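Local coordinates for protein aldose 1-epimerase (Escherichia coli, PDB 3NRE) that probably interconverts the alpha and beta anomers of aldose sugars as an aldose 1-epimerase of the galactose mutarotase superfamily, at residues Phe152-Gln157 against Leu195-Val200; Arg159-Ala164 against Phe189-Pro194; Asn202-Trp207 against Tyr233-Ser238. One frame throughout, in Å; residues are numbered along the deposited sequence.

Interaction 1 (Phe152-Gln157 against Leu195-Val200); sequences FPLSPQ and LPRQWV
L154, S155 and P156, just past the end of the strand that closes at P153, lie beside the irregular run L195-R197 with no strand pairing between them, the nearest CA atoms, those of P156 and L195, standing 8.3 Å apart. The side chain of R197, in the conformer modelled here, one of two, spans much of that distance, bent at chi2 and reaching toward S155 from the direction opposite to L154. In this conformer L154 lies against one face of the guanidinium, with CD2 4.0 Å above the plane and over its centre. At the edge of the same group R197 NH2 meets the carbonyl O of S155 at 2.9 Å, but the N-H is bent to 129° and the bond is weak. R197 NH2 also donates to one water, and R197 NH1 to a second at 3.0 Å; this second water accepts from the backbone N of L195 as well and gives a weak bond to S155 O. In the all-beta fold of the galactose mutarotase superfamily, this is a surface junction where strand 142-153 runs out beside the connection leading into strand 200-205. L154 holds CG opposite its own backbone N (chi1 -176°), which carries CD1 to 3.8 Å from CD2 of L195, a buried residue that also packs on I235 and F251. Replacing L154 with an alanine would probably strip the guanidinium face of its apolar cover and open a gap beside the L195 methyl. Beyond L154, the OG of S155 accepts from the backbone N of Q157 at 2.9 Å, forming an ST turn.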
ATOM      1  N   PHE A 152       4.554  -2.919  -9.028  1.00 20.31           N
ATOM      2  CA  PHE A 152       4.313  -2.886 -10.474  1.00 20.14           C
ATOM      3  C   PHE A 152       5.554  -3.304 -11.254  1.00 24.51           C
ATOM      4  O   PHE A 152       6.666  -3.028 -10.844  1.00 23.01           O
ATOM      5  CB  PHE A 152       3.989  -1.466 -10.901  1.00 23.00           C
ATOM      6  CG  PHE A 152       2.718  -0.934 -10.323  1.00 19.09           C
ATOM      7  CD1 PHE A 152       1.509  -1.221 -10.935  1.00 25.96           C
ATOM      8  CD2 PHE A 152       2.723  -0.208  -9.165  1.00 23.99           C
ATOM      9  CE1 PHE A 152       0.311  -0.775 -10.399  1.00 25.17           C
ATOM     10  CE2 PHE A 152       1.520   0.283  -8.635  1.00 22.96           C
ATOM     11  CZ  PHE A 152       0.315   0.014  -9.267  1.00 23.30           C
ATOM     12  N   PRO A 153       5.371  -3.903 -12.458  1.00 21.02           N
ATOM     13  CA  PRO A 153       6.485  -4.235 -13.312  1.00 25.11           C
ATOM     14  C   PRO A 153       7.208  -2.948 -13.685  1.00 23.98           C
ATOM     15  O   PRO A 153       6.577  -1.918 -13.848  1.00 24.25           O
ATOM     16  CB  PRO A 153       5.838  -4.846 -14.552  1.00 26.04           C
ATOM     17  CG  PRO A 153       4.379  -5.040 -14.161  1.00 25.15           C
ATOM     18  CD  PRO A 153       4.061  -4.250 -13.022  1.00 26.26           C
ATOM     19  N   LEU A 154       8.504  -3.036 -13.846  1.00 25.14           N
ATOM     20  CA  LEU A 154       9.270  -1.868 -14.311  1.00 26.20           C
ATOM     21  C   LEU A 154      10.051  -2.170 -15.549  1.00 29.29           C
ATOM     22  O   LEU A 154      10.794  -3.145 -15.590  1.00 31.28           O
ATOM     23  CB  LEU A 154      10.251  -1.424 -13.211  1.00 25.49           C
ATOM     24  CG  LEU A 154      11.096  -0.176 -13.421  1.00 26.53           C
ATOM     25  CD1 LEU A 154      10.222   1.049 -13.707  1.00 27.78           C
ATOM     26  CD2 LEU A 154      12.007   0.139 -12.208  1.00 23.76           C
ATOM     27  N   SER A 155       9.898  -1.294 -16.545  1.00 29.54           N
ATOM     28  CA  SER A 155      10.620  -1.342 -17.794  1.00 30.82           C
ATOM     29  C   SER A 155      11.368  -0.022 -17.959  1.00 29.81           C
ATOM     30  O   SER A 155      10.928   0.989 -17.390  1.00 28.92           O
ATOM     31  CB  SER A 155       9.602  -1.535 -18.933  1.00 29.02           C
ATOM     32  OG  SER A 155      10.084  -1.045 -20.152  1.00 41.57           O
ATOM     33  N   PRO A 156      12.462  -0.010 -18.775  1.00 30.56           N
ATOM     34  CA  PRO A 156      13.132   1.251 -19.100  1.00 33.02           C
ATOM     35  C   PRO A 156      12.137   2.236 -19.672  1.00 34.39           C
ATOM     36  O   PRO A 156      12.355   3.434 -19.566  1.00 38.53           O
ATOM     37  CB  PRO A 156      14.160   0.860 -20.167  1.00 37.61           C
ATOM     38  CG  PRO A 156      14.437  -0.554 -19.941  1.00 37.16           C
ATOM     39  CD  PRO A 156      13.176  -1.171 -19.339  1.00 33.28           C
ATOM     40  N   GLN A 157      11.039   1.724 -20.260  1.00 31.20           N
ATOM     41  CA  GLN A 157      10.066   2.614 -20.943  1.00 32.49           C
ATOM     42  C   GLN A 157       8.948   3.069 -19.981  1.00 29.50           C
ATOM     43  O   GLN A 157       8.197   3.955 -20.344  1.00 31.80           O
ATOM     44  CB  GLN A 157       9.390   1.906 -22.117  1.00 31.94           C
ATOM     45  CG  GLN A 157      10.325   1.040 -22.947  1.00 33.13           C
ATOM     46  CD  GLN A 157      11.491   1.728 -23.518  1.00 35.13           C
ATOM     47  OE1 GLN A 157      11.496   2.949 -23.717  1.00 47.77           O
ATOM     48  NE2 GLN A 157      12.487   0.917 -23.953  1.00 39.23           N
ATOM     49  N   LEU A 195      10.917   6.303 -13.830  1.00 30.00           N
ATOM     50  CA  LEU A 195      11.447   6.042 -12.500  1.00 28.73           C
ATOM     51  C   LEU A 195      12.958   6.215 -12.559  1.00 30.04           C
ATOM     52  O   LEU A 195      13.604   5.763 -13.498  1.00 33.04           O
ATOM     53  CB  LEU A 195      11.136   4.623 -12.007  1.00 26.56           C
ATOM     54  CG  LEU A 195       9.739   4.287 -11.451  1.00 24.63           C
ATOM     55  CD1 LEU A 195       9.319   5.132 -10.231  1.00 25.25           C
ATOM     56  CD2 LEU A 195       8.674   4.352 -12.606  1.00 30.25           C
ATOM     57  N   PRO A 196      13.549   6.854 -11.525  1.00 29.93           N
ATOM     58  CA  PRO A 196      15.000   6.848 -11.402  1.00 32.90           C
ATOM     59  C   PRO A 196      15.542   5.419 -11.351  1.00 31.03           C
ATOM     60  O   PRO A 196      14.894   4.542 -10.779  1.00 34.76           O
ATOM     61  CB  PRO A 196      15.239   7.502 -10.025  1.00 36.52           C
ATOM     62  CG  PRO A 196      13.966   8.235  -9.688  1.00 29.54           C
ATOM     63  CD  PRO A 196      12.862   7.598 -10.457  1.00 30.42           C
ATOM     64  N   ARG A 197      16.734   5.213 -11.898  1.00 35.74           N
ATOM     65  CA  ARG A 197      17.421   3.923 -11.851  0.50 34.97           C
ATOM     66  C   ARG A 197      18.423   3.915 -10.708  1.00 34.15           C
ATOM     67  O   ARG A 197      19.637   3.770 -10.913  1.00 38.06           O
ATOM     68  CB  ARG A 197      18.128   3.639 -13.195  0.50 37.01           C
ATOM     69  CG  ARG A 197      17.157   3.171 -14.283  0.50 42.46           C
ATOM     70  CD  ARG A 197      16.176   2.189 -13.678  0.50 32.85           C
ATOM     71  NE  ARG A 197      15.245   1.575 -14.631  0.50 36.04           N
ATOM     72  CZ  ARG A 197      14.077   2.100 -15.004  0.50 36.54           C
ATOM     73  NH1 ARG A 197      13.685   3.287 -14.552  0.50 40.76           N
ATOM     74  NH2 ARG A 197      13.305   1.447 -15.853  0.50 40.56           N
ATOM     75  N   GLN A 198      17.892   4.058  -9.500  1.00 34.73           N
ATOM     76  CA  GLN A 198      18.656   4.098  -8.263  1.00 32.79           C
ATOM     77  C   GLN A 198      17.638   3.991  -7.128  1.00 30.80           C
ATOM     78  O   GLN A 198      16.431   4.149  -7.338  1.00 27.33           O
ATOM     79  CB  GLN A 198      19.435   5.411  -8.122  1.00 33.41           C
ATOM     80  CG  GLN A 198      18.554   6.654  -8.167  1.00 34.07           C
ATOM     81  CD  GLN A 198      19.394   7.915  -8.176  1.00 47.95           C
ATOM     82  OE1 GLN A 198      19.578   8.537  -9.224  1.00 50.16           O
ATOM     83  NE2 GLN A 198      19.952   8.268  -7.029  1.00 42.56           N
ATOM     84  N   TRP A 199      18.158   3.751  -5.928  1.00 28.68           N
ATOM     85  CA  TRP A 199      17.337   3.625  -4.732  1.00 27.67           C
ATOM     86  C   TRP A 199      16.417   4.822  -4.624  1.00 26.65           C
ATOM     87  O   TRP A 199      16.879   5.960  -4.691  1.00 28.88           O
ATOM     88  CB  TRP A 199      18.221   3.597  -3.490  1.00 26.68           C
ATOM     89  CG  TRP A 199      17.485   3.524  -2.193  1.00 27.12           C
ATOM     90  CD1 TRP A 199      17.177   4.578  -1.363  1.00 27.65           C
ATOM     91  CD2 TRP A 199      16.982   2.345  -1.561  1.00 28.73           C
ATOM     92  NE1 TRP A 199      16.477   4.121  -0.281  1.00 26.30           N
ATOM     93  CE2 TRP A 199      16.360   2.753  -0.357  1.00 27.31           C
ATOM     94  CE3 TRP A 199      16.983   0.996  -1.896  1.00 25.16           C
ATOM     95  CZ2 TRP A 199      15.747   1.843   0.514  1.00 24.23           C
ATOM     96  CZ3 TRP A 199      16.376   0.094  -1.039  1.00 26.56           C
ATOM     97  CH2 TRP A 199      15.772   0.519   0.156  1.00 25.15           C
ATOM     98  N   VAL A 200      15.138   4.560  -4.481  1.00 24.70           N
ATOM     99  CA  VAL A 200      14.156   5.578  -4.111  1.00 22.40           C
ATOM    100  C   VAL A 200      13.300   5.065  -2.951  1.00 22.82           C
ATOM    101  O   VAL A 200      12.754   3.988  -3.014  1.00 21.55           O
ATOM    102  CB  VAL A 200      13.199   5.889  -5.262  1.00 23.68           C
ATOM    103  CG1 VAL A 200      12.076   6.851  -4.790  1.00 24.35           C
ATOM    104  CG2 VAL A 200      13.927   6.455  -6.479  1.00 22.59           C
TER
HETATM  105  O   HOH W   1      13.876  -1.677 -15.883  0.50 22.48           O
HETATM  106  O   HOH W   2      11.175   4.022 -16.071  1.00 34.42           O

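Interaction 2 (Arg159-Ala164 against Phe189-Pro194); sequences RIQAQA and FNQPAP
I160 and A193 form an antiparallel hydrogen-bonded pair, I160 N reaching A193 O at 3.0 Å and A193 N returning to I160 O. Next along the strand, Q161, in one of its two conformers, runs out beside P192, its chain extended beyond CG. Its CB lies near F189 O and the ring nitrogen of P192; CG passes close to N190 O; CD and OE1 lie along CD and CG of P192. At the tip, Q161 NE2 donates to N190 O at 2.8 Å, with that oxygen near the amide plane. On the other face of the strand I160 takes the crowded rotamer (chi1 64°), which brings I160 CG1 to F189 CD1, with I160 CD1 3.7 Å from the F189 ring centroid, almost on the normal: a CH-pi contact. Farther on, N190 turns its amide back to the A164 backbone. Its OD1 accepts from A164 N at 3.0 Å from above the carbonyl plane, whereas ND2 gives to A164 O at 3.0 Å in that oxygen's carbonyl plane and is also bonded to D188. R159 lays its guanidinium face over P192 CB and makes a salt bridge with E214. The short, weakly bonded strand 193-194 is the outer strand, within this chain, of a nine-strand antiparallel sheet, with 159-162 between it and strand 210-215, while I160 and F189 pack on I235 of strand 232-237 in a second sheet.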
ATOM      1  N   ARG A 159       6.610   4.929 -17.311  1.00 29.00           N
ATOM      2  CA  ARG A 159       6.488   6.314 -16.849  1.00 32.49           C
ATOM      3  C   ARG A 159       5.299   6.377 -15.887  1.00 31.24           C
ATOM      4  O   ARG A 159       4.339   5.658 -16.054  1.00 32.61           O
ATOM      5  CB  ARG A 159       6.285   7.298 -18.021  1.00 35.72           C
ATOM      6  CG  ARG A 159       7.475   7.278 -19.061  1.00 38.84           C
ATOM      7  CD  ARG A 159       7.412   8.430 -20.002  1.00 46.15           C
ATOM      8  NE  ARG A 159       6.054   8.674 -20.498  1.00 46.35           N
ATOM      9  CZ  ARG A 159       5.666   9.813 -21.084  1.00 53.40           C
ATOM     10  NH1 ARG A 159       6.537  10.794 -21.257  1.00 51.72           N
ATOM     11  NH2 ARG A 159       4.404   9.964 -21.501  1.00 54.05           N
ATOM     12  N   ILE A 160       5.409   7.203 -14.852  1.00 29.73           N
ATOM     13  CA  ILE A 160       4.293   7.445 -13.936  1.00 28.56           C
ATOM     14  C   ILE A 160       3.989   8.934 -13.803  1.00 33.61           C
ATOM     15  O   ILE A 160       4.843   9.790 -14.083  1.00 35.37           O
ATOM     16  CB  ILE A 160       4.574   6.883 -12.516  1.00 28.80           C
ATOM     17  CG1 ILE A 160       5.759   7.595 -11.871  1.00 26.00           C
ATOM     18  CG2 ILE A 160       4.832   5.382 -12.600  1.00 25.34           C
ATOM     19  CD1 ILE A 160       5.908   7.269 -10.353  1.00 30.77           C
ATOM     20  N   GLN A 161       2.748   9.183 -13.397  1.00 31.23           N
ATOM     21  CA  GLN A 161       2.242  10.537 -13.194  0.60 32.06           C
ATOM     22  C   GLN A 161       1.365  10.509 -11.951  1.00 28.39           C
ATOM     23  O   GLN A 161       0.462   9.695 -11.836  1.00 30.81           O
ATOM     24  CB  GLN A 161       1.433  11.035 -14.371  0.60 33.11           C
ATOM     25  CG  GLN A 161       1.041  12.514 -14.228  0.60 37.58           C
ATOM     26  CD  GLN A 161       0.198  13.009 -15.391  0.60 38.25           C
ATOM     27  OE1 GLN A 161      -0.294  12.213 -16.207  0.60 43.07           O
ATOM     28  NE2 GLN A 161       0.024  14.312 -15.475  0.60 43.55           N
ATOM     29  N   ALA A 162       1.700  11.354 -10.985  1.00 29.89           N
ATOM     30  CA  ALA A 162       1.017  11.375  -9.698  1.00 28.26           C
ATOM     31  C   ALA A 162       1.272  12.754  -9.059  1.00 29.72           C
ATOM     32  O   ALA A 162       2.384  13.063  -8.659  1.00 29.53           O
ATOM     33  CB  ALA A 162       1.548  10.257  -8.768  1.00 26.61           C
ATOM     34  N   GLN A 163       0.250  13.590  -9.035  1.00 31.18           N
ATOM     35  CA  GLN A 163       0.347  14.950  -8.484  1.00 31.93           C
ATOM     36  C   GLN A 163       1.041  15.006  -7.138  1.00 32.98           C
ATOM     37  O   GLN A 163       0.786  14.170  -6.299  1.00 31.19           O
ATOM     38  CB  GLN A 163      -1.066  15.537  -8.373  1.00 34.84           C
ATOM     39  CG  GLN A 163      -1.158  16.896  -7.679  1.00 38.07           C
ATOM     40  CD  GLN A 163      -2.611  17.347  -7.568  1.00 46.37           C
ATOM     41  OE1 GLN A 163      -3.257  17.621  -8.583  1.00 48.48           O
ATOM     42  NE2 GLN A 163      -3.139  17.385  -6.339  1.00 41.78           N
ATOM     43  N   ALA A 164       1.922  15.989  -6.945  1.00 33.50           N
ATOM     44  CA  ALA A 164       2.615  16.185  -5.687  1.00 34.37           C
ATOM     45  C   ALA A 164       3.056  17.624  -5.556  1.00 34.48           C
ATOM     46  O   ALA A 164       3.497  18.239  -6.531  1.00 38.98           O
ATOM     47  CB  ALA A 164       3.832  15.244  -5.554  1.00 31.91           C
ATOM     48  N   PHE A 189       6.714  13.777 -10.478  1.00 33.16           N
ATOM     49  CA  PHE A 189       5.793  12.988 -11.268  1.00 31.94           C
ATOM     50  C   PHE A 189       4.494  13.733 -11.539  1.00 32.88           C
ATOM     51  O   PHE A 189       3.492  13.122 -11.914  1.00 32.45           O
ATOM     52  CB  PHE A 189       5.515  11.639 -10.578  1.00 30.39           C
ATOM     53  CG  PHE A 189       6.772  10.894 -10.253  1.00 31.33           C
ATOM     54  CD1 PHE A 189       7.564  10.392 -11.274  1.00 34.77           C
ATOM     55  CD2 PHE A 189       7.214  10.780  -8.950  1.00 30.26           C
ATOM     56  CE1 PHE A 189       8.781   9.703 -10.950  1.00 32.36           C
ATOM     57  CE2 PHE A 189       8.415  10.137  -8.636  1.00 30.27           C
ATOM     58  CZ  PHE A 189       9.199   9.606  -9.650  1.00 32.66           C
ATOM     59  N   ASN A 190       4.498  15.061 -11.398  1.00 36.04           N
ATOM     60  CA  ASN A 190       3.294  15.825 -11.784  1.00 38.25           C
ATOM     61  C   ASN A 190       2.918  15.645 -13.262  1.00 36.89           C
ATOM     62  O   ASN A 190       1.746  15.550 -13.614  1.00 40.64           O
ATOM     63  CB  ASN A 190       3.444  17.312 -11.443  1.00 38.82           C
ATOM     64  CG  ASN A 190       3.317  17.575  -9.954  1.00 41.24           C
ATOM     65  OD1 ASN A 190       2.201  17.642  -9.423  1.00 39.77           O
ATOM     66  ND2 ASN A 190       4.456  17.650  -9.259  1.00 34.24           N
ATOM     67  N   GLN A 191       3.940  15.590 -14.118  1.00 43.32           N
ATOM     68  CA  GLN A 191       3.788  15.174 -15.545  1.00 43.70           C
ATOM     69  C   GLN A 191       4.460  13.780 -15.665  1.00 43.42           C
ATOM     70  O   GLN A 191       5.385  13.479 -14.905  1.00 40.16           O
ATOM     71  CB  GLN A 191       4.466  16.181 -16.486  1.00 50.06           C
ATOM     72  CG  GLN A 191       3.742  17.563 -16.625  1.00 57.35           C
ATOM     73  CD  GLN A 191       2.249  17.409 -16.963  1.00 63.25           C
ATOM     74  OE1 GLN A 191       1.380  17.721 -16.141  1.00 58.34           O
ATOM     75  NE2 GLN A 191       1.955  16.873 -18.155  1.00 59.17           N
ATOM     76  N   PRO A 192       4.006  12.927 -16.606  1.00 42.39           N
ATOM     77  CA  PRO A 192       4.596  11.603 -16.733  1.00 41.02           C
ATOM     78  C   PRO A 192       6.125  11.623 -16.758  1.00 40.53           C
ATOM     79  O   PRO A 192       6.714  12.413 -17.515  1.00 44.56           O
ATOM     80  CB  PRO A 192       4.055  11.099 -18.068  1.00 42.29           C
ATOM     81  CG  PRO A 192       2.809  11.892 -18.299  1.00 46.53           C
ATOM     82  CD  PRO A 192       3.050  13.228 -17.687  1.00 46.16           C
ATOM     83  N   ALA A 193       6.763  10.764 -15.965  1.00 36.01           N
ATOM     84  CA  ALA A 193       8.216  10.776 -15.876  1.00 35.91           C
ATOM     85  C   ALA A 193       8.716   9.354 -15.642  1.00 33.48           C
ATOM     86  O   ALA A 193       8.031   8.569 -15.039  1.00 31.08           O
ATOM     87  CB  ALA A 193       8.653  11.679 -14.715  1.00 36.71           C
ATOM     88  N   PRO A 194       9.958   9.056 -16.069  1.00 36.57           N
ATOM     89  CA  PRO A 194      10.526   7.727 -15.766  1.00 35.99           C
ATOM     90  C   PRO A 194      10.831   7.552 -14.283  1.00 34.57           C
ATOM     91  O   PRO A 194      10.994   8.560 -13.557  1.00 33.05           O
ATOM     92  CB  PRO A 194      11.844   7.714 -16.572  1.00 40.61           C
ATOM     93  CG  PRO A 194      12.220   9.200 -16.722  1.00 44.85           C
ATOM     94  CD  PRO A 194      10.895   9.930 -16.819  1.00 41.63           C
TER

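Interaction 3 (Asn202-Trp207 against Tyr233-Ser238); sequences NGFAGW and YFIFVS
An aromatic cluster of F204, Y233 and W207, with Y233 in the middle, lies on one side of an antiparallel strand pair and at its end. Strands 202-205 and 233-237 are joined through two hydrogen-bonded pairs, N202 with I235 and F204 with Y233, flanking the non-hydrogen-bonded pair of G203 and F234. The F204 N to Y233 O bond is 2.8 Å long, and I235 N reaches N202 O at 3.0 Å. Y233 places CG between its backbone N and carbonyl carbon (chi1 65°), which turns one ring face to F204 CB. That atom sits over the ring centre, 3.7 Å from the Y233 centroid, while the two rings lie nearly parallel, at 12°, but slid so far apart that they barely overlap. The edge of Y233 points into the face of W207 in a T-shaped contact, Y233 CD2 lying 3.6 Å from W207 CG and the planes turned by 70°. F204 CE1 continues the apolar row to CG1 of I235 at 3.7 Å. In the beta-sandwich fold of the galactose mutarotase superfamily the pair lies inside the branched antiparallel sheet, strand 200-205 having 166-170 as its other neighbour and 232-237 having 250-256. The other face carries F234, whose ring folds back over G203: the glycine CA stands 3.4 Å from the F234 ring centroid, nearly on its normal, where a side chain on G203 would collide with the ring. The indole NE1 of W207 is held by Q210 O, and the Y233 hydroxyl makes a weak hydrogen bond with A162 O.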
ATOM      1  N   ASN A 202      10.695   7.304  -0.783  1.00 23.01           N
ATOM      2  CA  ASN A 202      10.257   8.679  -0.446  1.00 22.77           C
ATOM      3  C   ASN A 202       8.772   8.771  -0.453  1.00 23.36           C
ATOM      4  O   ASN A 202       8.099   8.222  -1.373  1.00 22.22           O
ATOM      5  CB  ASN A 202      10.828   9.728  -1.414  1.00 22.54           C
ATOM      6  CG  ASN A 202      12.327   9.822  -1.357  1.00 23.87           C
ATOM      7  OD1 ASN A 202      13.059   9.049  -2.009  1.00 26.72           O
ATOM      8  ND2 ASN A 202      12.833  10.760  -0.529  1.00 24.23           N
ATOM      9  N   GLY A 203       8.246   9.521   0.524  1.00 22.72           N
ATOM     10  CA  GLY A 203       6.847   9.867   0.565  1.00 20.31           C
ATOM     11  C   GLY A 203       6.614  11.250  -0.087  1.00 23.81           C
ATOM     12  O   GLY A 203       7.521  12.120  -0.077  1.00 24.44           O
ATOM     13  N   PHE A 204       5.424  11.408  -0.672  1.00 23.30           N
ATOM     14  CA  PHE A 204       5.032  12.599  -1.414  1.00 28.57           C
ATOM     15  C   PHE A 204       3.708  13.095  -0.853  1.00 26.56           C
ATOM     16  O   PHE A 204       2.833  12.303  -0.503  1.00 28.35           O
ATOM     17  CB  PHE A 204       4.902  12.280  -2.926  1.00 25.21           C
ATOM     18  CG  PHE A 204       6.211  11.909  -3.545  1.00 28.69           C
ATOM     19  CD1 PHE A 204       6.701  10.624  -3.409  1.00 20.47           C
ATOM     20  CD2 PHE A 204       6.977  12.852  -4.185  1.00 24.29           C
ATOM     21  CE1 PHE A 204       7.942  10.292  -3.906  1.00 26.07           C
ATOM     22  CE2 PHE A 204       8.218  12.537  -4.697  1.00 30.29           C
ATOM     23  CZ  PHE A 204       8.703  11.227  -4.574  1.00 25.63           C
ATOM     24  N   ALA A 205       3.588  14.415  -0.758  1.00 29.31           N
ATOM     25  CA  ALA A 205       2.370  15.056  -0.234  1.00 27.26           C
ATOM     26  C   ALA A 205       1.699  15.844  -1.333  1.00 32.35           C
ATOM     27  O   ALA A 205       2.271  16.078  -2.415  1.00 32.15           O
ATOM     28  CB  ALA A 205       2.716  16.020   0.920  1.00 31.24           C
ATOM     29  N   GLY A 206       0.475  16.270  -1.061  1.00 29.17           N
ATOM     30  CA  GLY A 206      -0.261  17.075  -2.025  1.00 33.29           C
ATOM     31  C   GLY A 206      -0.912  16.303  -3.154  1.00 34.09           C
ATOM     32  O   GLY A 206      -1.296  16.875  -4.157  1.00 36.09           O
ATOM     33  N   TRP A 207      -1.116  15.015  -2.948  1.00 31.56           N
ATOM     34  CA  TRP A 207      -1.659  14.156  -3.966  1.00 32.42           C
ATOM     35  C   TRP A 207      -3.163  14.266  -3.970  1.00 35.86           C
ATOM     36  O   TRP A 207      -3.769  14.598  -2.941  1.00 35.85           O
ATOM     37  CB  TRP A 207      -1.261  12.718  -3.661  1.00 28.33           C
ATOM     38  CG  TRP A 207      -1.569  11.734  -4.715  1.00 29.26           C
ATOM     39  CD1 TRP A 207      -1.451  11.905  -6.051  1.00 30.05           C
ATOM     40  CD2 TRP A 207      -1.889  10.351  -4.504  1.00 30.21           C
ATOM     41  NE1 TRP A 207      -1.748  10.723  -6.694  1.00 29.84           N
ATOM     42  CE2 TRP A 207      -2.039   9.764  -5.764  1.00 33.13           C
ATOM     43  CE3 TRP A 207      -2.126   9.573  -3.362  1.00 27.38           C
ATOM     44  CZ2 TRP A 207      -2.375   8.423  -5.925  1.00 26.52           C
ATOM     45  CZ3 TRP A 207      -2.455   8.269  -3.506  1.00 27.54           C
ATOM     46  CH2 TRP A 207      -2.612   7.703  -4.786  1.00 28.81           C
ATOM     47  N   TYR A 233       1.467   9.479  -1.209  1.00 24.95           N
ATOM     48  CA  TYR A 233       1.925   8.223  -1.832  1.00 24.15           C
ATOM     49  C   TYR A 233       3.418   8.076  -1.540  1.00 25.39           C
ATOM     50  O   TYR A 233       4.138   9.069  -1.419  1.00 23.58           O
ATOM     51  CB  TYR A 233       1.627   8.194  -3.344  1.00 23.06           C
ATOM     52  CG  TYR A 233       2.333   9.203  -4.252  1.00 21.96           C
ATOM     53  CD1 TYR A 233       3.569   8.920  -4.832  1.00 26.25           C
ATOM     54  CD2 TYR A 233       1.735  10.417  -4.625  1.00 23.16           C
ATOM     55  CE1 TYR A 233       4.200   9.846  -5.688  1.00 23.28           C
ATOM     56  CE2 TYR A 233       2.356  11.305  -5.493  1.00 26.49           C
ATOM     57  CZ  TYR A 233       3.582  11.027  -6.006  1.00 27.92           C
ATOM     58  OH  TYR A 233       4.204  11.896  -6.866  1.00 28.21           O
ATOM     59  N   PHE A 234       3.880   6.822  -1.421  1.00 22.51           N
ATOM     60  CA  PHE A 234       5.308   6.516  -1.396  1.00 19.81           C
ATOM     61  C   PHE A 234       5.727   5.885  -2.724  1.00 19.47           C
ATOM     62  O   PHE A 234       4.968   5.189  -3.372  1.00 21.96           O
ATOM     63  CB  PHE A 234       5.672   5.547  -0.219  1.00 19.68           C
ATOM     64  CG  PHE A 234       6.208   6.236   1.036  1.00 20.02           C
ATOM     65  CD1 PHE A 234       5.336   6.922   1.887  1.00 22.92           C
ATOM     66  CD2 PHE A 234       7.547   6.201   1.368  1.00 25.77           C
ATOM     67  CE1 PHE A 234       5.809   7.564   3.025  1.00 27.10           C
ATOM     68  CE2 PHE A 234       7.993   6.832   2.506  1.00 24.64           C
ATOM     69  CZ  PHE A 234       7.144   7.494   3.333  1.00 26.99           C
ATOM     70  N   ILE A 235       6.943   6.152  -3.136  1.00 20.74           N
ATOM     71  CA  ILE A 235       7.548   5.493  -4.273  1.00 23.86           C
ATOM     72  C   ILE A 235       8.710   4.689  -3.705  1.00 23.59           C
ATOM     73  O   ILE A 235       9.532   5.217  -2.918  1.00 22.46           O
ATOM     74  CB  ILE A 235       8.133   6.469  -5.297  1.00 23.59           C
ATOM     75  CG1 ILE A 235       7.052   7.342  -5.918  1.00 27.16           C
ATOM     76  CG2 ILE A 235       8.923   5.730  -6.397  1.00 23.31           C
ATOM     77  CD1 ILE A 235       5.936   6.572  -6.691  1.00 28.15           C
ATOM     78  N   PHE A 236       8.795   3.436  -4.139  1.00 20.35           N
ATOM     79  CA  PHE A 236       9.917   2.570  -3.873  1.00 21.77           C
ATOM     80  C   PHE A 236      10.539   2.061  -5.171  1.00 20.62           C
ATOM     81  O   PHE A 236       9.837   1.512  -6.023  1.00 21.94           O
ATOM     82  CB  PHE A 236       9.466   1.377  -2.983  1.00 20.91           C
ATOM     83  CG  PHE A 236      10.597   0.496  -2.623  1.00 22.45           C
ATOM     84  CD1 PHE A 236      11.660   1.016  -1.929  1.00 23.12           C
ATOM     85  CD2 PHE A 236      10.638  -0.811  -3.004  1.00 24.75           C
ATOM     86  CE1 PHE A 236      12.737   0.241  -1.615  1.00 24.54           C
ATOM     87  CE2 PHE A 236      11.739  -1.619  -2.699  1.00 26.47           C
ATOM     88  CZ  PHE A 236      12.778  -1.098  -1.991  1.00 22.40           C
ATOM     89  N   VAL A 237      11.853   2.256  -5.312  1.00 19.86           N
ATOM     90  CA  VAL A 237      12.716   1.624  -6.313  1.00 23.56           C
ATOM     91  C   VAL A 237      13.873   1.062  -5.501  1.00 23.21           C
ATOM     92  O   VAL A 237      14.484   1.768  -4.691  1.00 22.29           O
ATOM     93  CB  VAL A 237      13.273   2.592  -7.353  1.00 21.78           C
ATOM     94  CG1 VAL A 237      14.130   1.822  -8.387  1.00 24.84           C
ATOM     95  CG2 VAL A 237      12.138   3.335  -8.024  1.00 26.46           C
ATOM     96  N   SER A 238      14.176  -0.201  -5.713  1.00 24.30           N
ATOM     97  CA  SER A 238      15.269  -0.846  -4.973  1.00 26.74           C
ATOM     98  C   SER A 238      16.655  -0.604  -5.616  1.00 27.60           C
ATOM     99  O   SER A 238      16.807   0.275  -6.455  1.00 29.32           O
ATOM    100  CB  SER A 238      14.899  -2.328  -4.785  1.00 27.84           C
ATOM    101  OG  SER A 238      15.657  -2.963  -3.769  1.00 33.83           O
TER

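Overall arrangement
From the N terminus, the chain leaves strand 142-153 at the first half of interaction 1, then enters strand 159-162, where interaction 2 opens. Interaction 2 closes at 189-194, and the chain passes straight into 195-200, closing interaction 1, so the loop of interaction 2 is nested within that of interaction 1. Interaction 3 follows in series, its loop running from strand 200-205 to strand 232-237. The three adjoin: L195 packs on I160, V200 N probably bonds to V237 O, and Q163 NE2 reaches G206 O. Together they tie the edge of the nine-strand sheet to the branched sheet, and the turn after the latter's strand 142-153 to the connection before strand 200-205.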